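Local coordinates for protein trimeric intracellular cation channel type 1B.2 (Caenorhabditis elegans, PDB 5EIK) that forms homotrimeric, PIP2-binding channels that carry potassium across intracellular membranes, possibly as a counter-ion pathway during calcium release from stores, at residues Val101-Leu104 against Val105-Pro109; Cys40-Val43 against Arg44-Gly48; Pro121-Leu124 against Gly125-Leu129. All blocks are in the same frame, centred on the assembly; numbering follows the deposited sequence.

Interaction 1 (Val101-Leu104 against Val105-Pro109); sequences VWYL and VFYSP. With CPL (1-palmitoyl-2-linoleoyl-sn-glycero-3-phosphocholine), chain C.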
loop_
_atom_site.group_PDB
_atom_site.type_symbol
_atom_site.label_atom_id
_atom_site.label_comp_id
_atom_site.label_asym_id
_atom_site.label_seq_id
_atom_site.Cartn_x
_atom_site.Cartn_y
_atom_site.Cartn_z
ATOM N N VAL A 101 -18.912 8.472 -18.098
ATOM C CA VAL A 101 -19.948 8.181 -17.120
ATOM C C VAL A 101 -19.750 9.088 -15.908
ATOM O O VAL A 101 -20.700 9.701 -15.421
ATOM C CB VAL A 101 -19.911 6.699 -16.668
ATOM C CG1 VAL A 101 -20.740 6.510 -15.402
ATOM C CG2 VAL A 101 -20.446 5.804 -17.782
ATOM N N TRP A 102 -18.510 9.172 -15.426
ATOM C CA TRP A 102 -18.190 10.013 -14.275
ATOM C C TRP A 102 -18.589 11.466 -14.549
ATOM O O TRP A 102 -19.172 12.132 -13.692
ATOM C CB TRP A 102 -16.692 9.949 -13.951
ATOM C CG TRP A 102 -16.222 11.114 -13.133
ATOM C CD1 TRP A 102 -16.397 11.301 -11.785
ATOM C CD2 TRP A 102 -15.598 12.302 -13.626
ATOM N NE1 TRP A 102 -15.924 12.540 -11.412
ATOM C CE2 TRP A 102 -15.428 13.177 -12.518
ATOM C CE3 TRP A 102 -15.168 12.718 -14.895
ATOM C CZ2 TRP A 102 -14.844 14.442 -12.642
ATOM C CZ3 TRP A 102 -14.584 13.984 -15.021
ATOM C CH2 TRP A 102 -14.429 14.828 -13.897
ATOM N N TYR A 103 -18.263 11.958 -15.739
ATOM C CA TYR A 103 -18.614 13.324 -16.103
ATOM C C TYR A 103 -20.125 13.524 -16.071
ATOM O O TYR A 103 -20.622 14.529 -15.550
ATOM C CB TYR A 103 -18.112 13.666 -17.501
ATOM C CG TYR A 103 -18.490 15.067 -17.910
ATOM C CD1 TYR A 103 -17.796 16.167 -17.418
ATOM C CD2 TYR A 103 -19.590 15.299 -18.732
ATOM C CE1 TYR A 103 -18.186 17.462 -17.731
ATOM C CE2 TYR A 103 -19.990 16.588 -19.050
ATOM C CZ TYR A 103 -19.283 17.664 -18.548
ATOM O OH TYR A 103 -19.661 18.947 -18.872
ATOM N N LEU A 104 -20.850 12.560 -16.630
ATOM C CA LEU A 104 -22.299 12.630 -16.664
ATOM C C LEU A 104 -22.930 12.520 -15.276
ATOM O O LEU A 104 -23.892 13.219 -14.974
ATOM C CB LEU A 104 -22.860 11.531 -17.569
ATOM C CG LEU A 104 -22.524 11.622 -19.060
ATOM C CD1 LEU A 104 -23.136 10.446 -19.792
ATOM C CD2 LEU A 104 -23.066 12.920 -19.632
ATOM N N VAL A 105 -22.392 11.649 -14.427
ATOM C CA VAL A 105 -22.951 11.482 -13.092
ATOM C C VAL A 105 -22.781 12.723 -12.221
ATOM O O VAL A 105 -23.676 13.087 -11.460
ATOM C CB VAL A 105 -22.330 10.253 -12.384
ATOM C CG1 VAL A 105 -22.701 10.246 -10.920
ATOM C CG2 VAL A 105 -22.836 8.971 -13.037
ATOM N N PHE A 106 -21.642 13.391 -12.340
ATOM C CA PHE A 106 -21.408 14.581 -11.535
ATOM C C PHE A 106 -21.800 15.904 -12.180
ATOM O O PHE A 106 -22.149 16.845 -11.475
ATOM C CB PHE A 106 -19.929 14.670 -11.114
ATOM C CG PHE A 106 -19.558 13.745 -9.995
ATOM C CD1 PHE A 106 -19.214 12.418 -10.245
ATOM C CD2 PHE A 106 -19.561 14.201 -8.682
ATOM C CE1 PHE A 106 -18.875 11.560 -9.203
ATOM C CE2 PHE A 106 -19.225 13.352 -7.632
ATOM C CZ PHE A 106 -18.882 12.028 -7.895
ATOM N N TYR A 107 -21.762 15.992 -13.505
ATOM C CA TYR A 107 -22.057 17.276 -14.142
ATOM C C TYR A 107 -23.198 17.411 -15.151
ATOM O O TYR A 107 -23.373 18.491 -15.712
ATOM C CB TYR A 107 -20.776 17.799 -14.785
ATOM C CG TYR A 107 -19.581 17.731 -13.867
ATOM C CD1 TYR A 107 -19.528 18.482 -12.695
ATOM C CD2 TYR A 107 -18.498 16.909 -14.172
ATOM C CE1 TYR A 107 -18.425 18.414 -11.848
ATOM C CE2 TYR A 107 -17.393 16.834 -13.335
ATOM C CZ TYR A 107 -17.361 17.587 -12.173
ATOM O OH TYR A 107 -16.271 17.496 -11.336
ATOM N N SER A 108 -23.970 16.354 -15.398
ATOM C CA SER A 108 -25.067 16.471 -16.361
ATOM C C SER A 108 -25.975 17.617 -15.929
ATOM O O SER A 108 -26.240 17.798 -14.742
ATOM C CB SER A 108 -25.880 15.164 -16.460
ATOM O OG SER A 108 -26.710 14.968 -15.331
ATOM N N PRO A 109 -26.451 18.417 -16.895
ATOM C CA PRO A 109 -27.331 19.551 -16.600
ATOM C C PRO A 109 -28.609 19.113 -15.894
ATOM O O PRO A 109 -29.205 18.087 -16.240
ATOM C CB PRO A 109 -27.595 20.146 -17.985
ATOM C CG PRO A 109 -27.542 18.955 -18.866
ATOM C CD PRO A 109 -26.335 18.217 -18.351
HETATM C C1 CPL C . -14.626 18.158 -20.380
HETATM C C2 CPL C . -15.645 17.162 -21.082
HETATM C C3 CPL C . -15.680 15.769 -20.382
HETATM C C4 CPL C . -15.102 19.099 -16.254
HETATM C C5 CPL C . -14.941 20.409 -15.466
HETATM C C6 CPL C . -17.466 20.735 -14.736
HETATM C C7 CPL C . -15.498 21.299 -13.228
HETATM C C8 CPL C . -16.021 22.026 -14.923
HETATM C C11 CPL C . -14.420 13.612 -20.999
HETATM C C12 CPL C . -13.654 12.993 -22.196
HETATM C C13 CPL C . -14.050 13.569 -23.593
HETATM C C14 CPL C . -14.615 12.511 -24.572
HETATM C C15 CPL C . -14.529 12.894 -26.075
HETATM C C16 CPL C . -14.446 11.642 -27.007
HETATM C C17 CPL C . -15.622 10.662 -26.896
HETATM C C18 CPL C . -16.676 10.791 -28.072
HETATM C C19 CPL C . -18.211 10.743 -27.662
HETATM C C20 CPL C . -19.011 9.428 -27.911
HETATM C C21 CPL C . -19.210 8.517 -26.687
HETATM C C22 CPL C . -20.533 8.804 -25.950
HETATM C C23 CPL C . -21.280 7.610 -25.398
HETATM C C24 CPL C . -22.096 7.917 -24.117
HETATM C C25 CPL C . -22.013 6.765 -23.100
HETATM C C26 CPL C . -22.950 7.003 -21.939
HETATM C C31 CPL C . -17.868 18.026 -22.320
HETATM C C32 CPL C . -17.726 17.063 -23.504
HETATM C C33 CPL C . -19.068 16.912 -24.306
HETATM C C34 CPL C . -18.893 17.213 -25.802
HETATM C C35 CPL C . -18.926 15.962 -26.713
HETATM C C36 CPL C . -17.836 16.008 -27.812
HETATM C C37 CPL C . -18.197 15.265 -29.096
HETATM C C38 CPL C . -17.881 16.046 -30.349
HETATM C C39 CPL C . -19.086 15.960 -31.314
HETATM C C40 CPL C . -19.653 17.003 -31.966
HETATM C C41 CPL C . -18.875 18.115 -32.677
HETATM C C42 CPL C . -18.508 17.619 -34.088
HETATM C C43 CPL C . -17.221 17.524 -34.521
HETATM C C44 CPL C . -16.275 16.432 -34.053
HETATM C C45 CPL C . -15.054 16.933 -33.278
HETATM N N CPL C . -16.009 20.652 -14.442
HETATM O O2 CPL C . -16.977 17.829 -21.117
HETATM O O3 CPL C . -14.469 15.117 -20.886
HETATM O O11 CPL C . -14.983 12.857 -20.137
HETATM O O31 CPL C . -18.709 18.954 -22.363
HETATM O O1P CPL C . -12.266 17.744 -18.295
HETATM O O2P CPL C . -13.248 20.062 -18.265
HETATM O O3P CPL C . -14.769 18.063 -18.887
HETATM O O4P CPL C . -13.870 18.362 -16.482
HETATM P P CPL C . -13.520 18.583 -18.009
#

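Interaction 2 (Cys40-Val43 against Arg44-Gly48); sequences CLSV and RHDLG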
loop_
_atom_site.group_PDB
_atom_site.type_symbol
_atom_site.label_atom_id
_atom_site.label_comp_id
_atom_site.label_asym_id
_atom_site.label_seq_id
_atom_site.Cartn_x
_atom_site.Cartn_y
_atom_site.Cartn_z
ATOM N N CYS A 40 -19.756 5.349 -9.471
ATOM C CA CYS A 40 -19.752 6.803 -9.305
ATOM C C CYS A 40 -20.800 7.276 -8.307
ATOM O O CYS A 40 -20.557 8.200 -7.529
ATOM C CB CYS A 40 -19.975 7.501 -10.645
ATOM S SG CYS A 40 -18.561 7.433 -11.744
ATOM N N LEU A 41 -21.967 6.644 -8.335
ATOM C CA LEU A 41 -23.023 6.991 -7.409
ATOM C C LEU A 41 -22.518 6.734 -5.996
ATOM O O LEU A 41 -22.805 7.492 -5.074
ATOM C CB LEU A 41 -24.271 6.142 -7.678
ATOM C CG LEU A 41 -24.918 6.366 -9.046
ATOM C CD1 LEU A 41 -26.123 5.451 -9.215
ATOM C CD2 LEU A 41 -25.318 7.825 -9.177
ATOM N N SER A 42 -21.756 5.659 -5.834
ATOM C CA SER A 42 -21.220 5.307 -4.528
ATOM C C SER A 42 -20.225 6.370 -4.058
ATOM O O SER A 42 -20.291 6.844 -2.921
ATOM C CB SER A 42 -20.555 3.930 -4.597
ATOM O OG SER A 42 -20.069 3.538 -3.327
ATOM N N VAL A 43 -19.308 6.758 -4.933
ATOM C CA VAL A 43 -18.337 7.775 -4.562
ATOM C C VAL A 43 -19.064 9.074 -4.229
ATOM O O VAL A 43 -18.673 9.787 -3.308
ATOM C CB VAL A 43 -17.327 8.042 -5.695
ATOM C CG1 VAL A 43 -16.471 9.247 -5.354
ATOM C CG2 VAL A 43 -16.441 6.818 -5.899
ATOM N N ARG A 44 -20.121 9.373 -4.977
ATOM C CA ARG A 44 -20.887 10.589 -4.744
ATOM C C ARG A 44 -21.621 10.543 -3.405
ATOM O O ARG A 44 -21.690 11.542 -2.692
ATOM C CB ARG A 44 -21.877 10.817 -5.888
ATOM C CG ARG A 44 -22.807 11.992 -5.670
ATOM C CD ARG A 44 -23.384 12.523 -6.983
ATOM N NE ARG A 44 -24.456 13.481 -6.728
ATOM C CZ ARG A 44 -25.050 14.215 -7.661
ATOM N NH1 ARG A 44 -24.683 14.114 -8.929
ATOM N NH2 ARG A 44 -26.015 15.055 -7.318
ATOM N N HIS A 45 -22.166 9.385 -3.058
ATOM C CA HIS A 45 -22.856 9.245 -1.782
ATOM C C HIS A 45 -21.834 9.397 -0.647
ATOM O O HIS A 45 -22.094 10.070 0.352
ATOM C CB HIS A 45 -23.531 7.877 -1.692
ATOM C CG HIS A 45 -24.225 7.631 -0.388
ATOM N ND1 HIS A 45 -25.384 8.284 -0.025
ATOM C CD2 HIS A 45 -23.918 6.812 0.646
ATOM C CE1 HIS A 45 -25.760 7.877 1.173
ATOM N NE2 HIS A 45 -24.886 6.984 1.603
ATOM N N ASP A 46 -20.664 8.783 -0.813
ATOM C CA ASP A 46 -19.627 8.864 0.203
ATOM C C ASP A 46 -19.017 10.259 0.341
ATOM O O ASP A 46 -18.415 10.571 1.364
ATOM C CB ASP A 46 -18.519 7.838 -0.079
ATOM C CG ASP A 46 -18.989 6.399 0.118
ATOM O OD1 ASP A 46 -19.833 6.163 1.008
ATOM O OD2 ASP A 46 -18.505 5.501 -0.603
ATOM N N LEU A 47 -19.174 11.100 -0.678
ATOM C CA LEU A 47 -18.623 12.452 -0.627
ATOM C C LEU A 47 -19.449 13.396 0.234
ATOM O O LEU A 47 -18.940 14.407 0.714
ATOM C CB LEU A 47 -18.482 13.029 -2.035
ATOM C CG LEU A 47 -17.186 12.661 -2.763
ATOM C CD1 LEU A 47 -17.222 13.159 -4.202
ATOM C CD2 LEU A 47 -16.004 13.266 -2.012
ATOM N N GLY A 48 -20.724 13.078 0.423
ATOM C CA GLY A 48 -21.570 13.919 1.252
ATOM C C GLY A 48 -22.445 14.946 0.554
ATOM O O GLY A 48 -22.575 14.940 -0.670
#

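Interaction 3 (Pro121-Leu124 against Gly125-Leu129); sequences PVKL and GLSVL. With DMU (decyl-beta-D-maltopyranoside), chain K.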
loop_
_atom_site.group_PDB
_atom_site.type_symbol
_atom_site.label_atom_id
_atom_site.label_comp_id
_atom_site.label_asym_id
_atom_site.label_seq_id
_atom_site.Cartn_x
_atom_site.Cartn_y
_atom_site.Cartn_z
ATOM N N PRO A 121 -36.355 1.684 -9.912
ATOM C CA PRO A 121 -36.442 0.714 -11.013
ATOM C C PRO A 121 -35.152 0.626 -11.835
ATOM O O PRO A 121 -34.726 -0.462 -12.227
ATOM C CB PRO A 121 -37.613 1.240 -11.848
ATOM C CG PRO A 121 -38.470 1.938 -10.827
ATOM C CD PRO A 121 -37.451 2.668 -9.982
ATOM N N VAL A 122 -34.542 1.779 -12.090
ATOM C CA VAL A 122 -33.311 1.842 -12.873
ATOM C C VAL A 122 -32.111 1.329 -12.080
ATOM O O VAL A 122 -31.325 0.504 -12.573
ATOM C CB VAL A 122 -33.037 3.300 -13.342
ATOM C CG1 VAL A 122 -31.677 3.396 -14.041
ATOM C CG2 VAL A 122 -34.149 3.752 -14.283
ATOM N N LYS A 123 -31.974 1.816 -10.849
ATOM C CA LYS A 123 -30.871 1.402 -10.001
ATOM C C LYS A 123 -30.898 -0.114 -9.883
ATOM O O LYS A 123 -29.855 -0.763 -9.785
ATOM C CB LYS A 123 -30.996 2.040 -8.614
ATOM C CG LYS A 123 -29.861 1.679 -7.668
ATOM C CD LYS A 123 -29.931 2.489 -6.388
ATOM C CE LYS A 123 -28.859 2.057 -5.399
ATOM N NZ LYS A 123 -27.485 2.185 -5.963
ATOM N N LEU A 124 -32.102 -0.671 -9.915
ATOM C CA LEU A 124 -32.275 -2.113 -9.813
ATOM C C LEU A 124 -31.812 -2.803 -11.097
ATOM O O LEU A 124 -31.181 -3.864 -11.056
ATOM C CB LEU A 124 -33.740 -2.431 -9.531
ATOM C CG LEU A 124 -34.056 -3.835 -9.024
ATOM C CD1 LEU A 124 -35.044 -3.730 -7.871
ATOM C CD2 LEU A 124 -34.609 -4.691 -10.157
ATOM N N GLY A 125 -32.118 -2.192 -12.234
ATOM C CA GLY A 125 -31.705 -2.763 -13.500
ATOM C C GLY A 125 -30.196 -2.700 -13.634
ATOM O O GLY A 125 -29.565 -3.637 -14.125
ATOM N N LEU A 126 -29.610 -1.592 -13.190
ATOM C CA LEU A 126 -28.168 -1.428 -13.264
ATOM C C LEU A 126 -27.467 -2.462 -12.393
ATOM O O LEU A 126 -26.451 -3.036 -12.781
ATOM C CB LEU A 126 -27.781 -0.021 -12.821
ATOM C CG LEU A 126 -28.315 1.093 -13.720
ATOM C CD1 LEU A 126 -28.114 2.432 -13.046
ATOM C CD2 LEU A 126 -27.619 1.046 -15.069
ATOM N N SER A 127 -28.028 -2.707 -11.215
ATOM C CA SER A 127 -27.460 -3.668 -10.287
ATOM C C SER A 127 -27.388 -5.060 -10.887
ATOM O O SER A 127 -26.430 -5.797 -10.652
ATOM C CB SER A 127 -28.286 -3.697 -9.006
ATOM O OG SER A 127 -28.216 -2.444 -8.348
ATOM N N VAL A 128 -28.404 -5.421 -11.663
ATOM C CA VAL A 128 -28.425 -6.734 -12.293
ATOM C C VAL A 128 -27.276 -6.828 -13.279
ATOM O O VAL A 128 -26.497 -7.786 -13.243
ATOM C CB VAL A 128 -29.773 -6.993 -13.016
ATOM C CG1 VAL A 128 -29.708 -8.282 -13.816
ATOM C CG2 VAL A 128 -30.891 -7.097 -11.981
ATOM N N LEU A 129 -27.157 -5.826 -14.149
ATOM C CA LEU A 129 -26.081 -5.817 -15.131
ATOM C C LEU A 129 -24.718 -5.849 -14.440
ATOM O O LEU A 129 -23.798 -6.534 -14.895
ATOM C CB LEU A 129 -26.165 -4.578 -16.025
ATOM C CG LEU A 129 -27.467 -4.367 -16.807
ATOM C CD1 LEU A 129 -27.306 -3.167 -17.724
ATOM C CD2 LEU A 129 -27.809 -5.601 -17.619
HETATM C C1 DMU K . -25.077 -7.381 -25.065
HETATM C C2 DMU K . -24.931 -8.170 -26.393
HETATM C C3 DMU K . -26.281 -8.979 -26.733
HETATM C C4 DMU K . -27.480 -8.077 -26.528
HETATM O O5 DMU K . -27.521 -7.602 -25.176
HETATM C C6 DMU K . -26.446 -6.656 -24.995
HETATM O O7 DMU K . -26.417 -9.445 -28.248
HETATM O O16 DMU K . -26.578 -6.020 -23.713
HETATM C C18 DMU K . -27.474 -4.911 -23.872
HETATM C C19 DMU K . -27.647 -4.223 -22.514
HETATM C C22 DMU K . -29.047 -3.636 -22.400
HETATM C C25 DMU K . -29.597 -3.966 -21.017
HETATM C C28 DMU K . -31.041 -3.470 -20.929
HETATM C C31 DMU K . -31.515 -3.497 -19.476
HETATM C C34 DMU K . -31.315 -2.110 -18.851
HETATM C C37 DMU K . -32.284 -1.922 -17.675
HETATM C C40 DMU K . -31.611 -1.076 -16.586
HETATM C C43 DMU K . -31.901 0.409 -16.843
HETATM O O49 DMU K . -24.038 -6.403 -25.001
HETATM O O55 DMU K . -23.809 -9.067 -26.247
HETATM C C57 DMU K . -28.757 -8.861 -26.827
HETATM O O61 DMU K . -29.870 -7.966 -26.890
HETATM C C5 DMU K . -25.179 -11.000 -29.642
HETATM C C7 DMU K . -26.350 -11.716 -30.333
HETATM C C8 DMU K . -26.822 -12.894 -29.574
HETATM C C9 DMU K . -27.204 -12.468 -28.138
HETATM O O1 DMU K . -26.119 -11.822 -27.512
HETATM C C10 DMU K . -25.580 -10.640 -28.217
HETATM O O2 DMU K . -27.940 -13.410 -30.193
HETATM O O3 DMU K . -24.782 -9.855 -30.317
HETATM O O4 DMU K . -25.948 -12.156 -31.662
HETATM C C11 DMU K . -27.697 -13.643 -27.294
HETATM O O6 DMU K . -28.166 -13.197 -26.021
#

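Interaction 1 (Val101-Leu104 against Val105-Pro109)
Y107 folds back against W102 and Y103 one turn earlier in transmembrane helix 92-107, and with F106 the four rings form an aromatic cluster at the cytoplasmic end of this helix. CB of Y107 sits over one face of the Y103 ring in a CH-pi contact, 4.2 Å from the ring centroid. The next bond leads the tyrosine ring back along the helix, since CG lies anti to the carbonyl carbon (chi1 -48°). The two side chains cross at about a right angle, though the ring planes themselves are only oblique, and CD2 of Y107 comes 3.4 Å from CD1 of Y103. Farther out, CE2 of Y107 reaches CZ2 of W102 at 3.6 Å. There the tyrosine presents its edge to the face of the indole six-membered ring, an offset edge-to-face pair with planes at 90°. At the tip, the hydroxyl OH lies beside CZ2 of W102 and hydrogen-bonds with O of S55, so a tyrosine suits the place twice, by flat hydrocarbon and by polar end. One face of its ring is covered by CB of F106; over the centre of the opposite face lies C6, a choline methyl of the bound phosphatidylcholine, 3.7 Å from CD1 of Y107. The same lipid crosses Y103, whose CZ is 3.5 Å from the glycerol-ester oxygen O2, on the face turned away from Y107 CB. On the protein side the five-membered ring of W102 and the F106 ring lie obliquely, planes at 42°, and both residues touch C62 and C66 of helix 59-70. Beside them V101 and V105 point the same way, with CG1 of V101 4.0 Å from CG2 of V105.

Interaction 2 (Cys40-Val43 against Arg44-Gly48)
The closing turns of transmembrane helix 30-47 set V43 and L47 side by side, pointing the same way, with CG1 of V43 4.1 Å from CD1 of L47. With CG1 of V43 anti to its backbone N (chi1 171°), the methyl lies along the helix toward the leucine; V43, which is buried, also packs on C66 and M69 of helix 59-70, and L47 on F54 of helix 51-57, contacts that branched apolar groups suit. The backbone beneath is regular: N of R44 donates to O of C40 at 2.8 Å, and N of D46 to O of S42 at 2.9 Å. The ladder slackens next, for the bond from N of L47 to O of V43 is weak. G48 then leaves helical geometry with a phi of 97°, where a CB would press on the preceding carbonyl oxygen, which explains the glycine. R44 runs extended away from this turn to a salt bridge with D111 and a cation-pi contact with F114, tying the helix end to helix 112-117 and its approach. One turn apart on another side of the helix, OG of S42 and OD2 of D46 stand 3.7 Å apart, and that carboxylate makes a long, weak ion pair with K171.

Interaction 3 (Pro121-Leu124 against Gly125-Leu129)
V122 and L126 lie side by side on transmembrane helix 120-148 and point the same way, CG1 of V122 3.8 Å from CD1 of L126. The valine methyl is anti to its own backbone N (chi1 174°), whereas the leucine CG is anti to its carbonyl carbon (chi1 -64°), and these opposite choices bring the two branches together one turn apart. L126 carries the apolar surface on to A34 of helix 30-47. On another side of the helix S127 turns back toward K123. Its OG donates to O of K123 at 2.8 Å and its N to the same oxygen at 3.0 Å, the two donors arriving from opposite faces of the carbonyl plane. Replacing S127 by an alanine would probably leave O of K123 with the backbone N-H as its remaining donor in this pair and open a small gap beside K233 and L237 of helix 218-238. G125 lacks a side chain just where the detergent decyl maltoside lays its tail: DMU C40 is 3.5 Å from CA of G125, and a CB there would clash with that carbon. V122 and L126 thus supply hydrocarbon, while the buried serine spends its hydroxyl on the backbone one turn back, an economical way to keep a polar group inside a membrane helix.

Overall arrangement
Along the chain interaction 2 comes first, on helix 30-47, then interaction 1 on helix 92-107, then interaction 3 on helix 120-148; each is a local contact within one transmembrane helix. Interactions 1 and 2 have centres about 13 Å apart and touch directly: NH1 of R44 lies 2.9 Å from O of V105, and SG of C40 packs on CA of W102. Interaction 3 stands about 18 Å from interaction 1 and 17 Å from interaction 2, centre to centre, touching neither. Helix 30-47 bridges them, meeting helix 92-107 from Y36 to R44 and helix 120-148 through A34 and L38. It thus links the phosphatidylcholine-contacting turn with the neighbourhood of K130, which binds PIP2, a lipid probably required for trimerization.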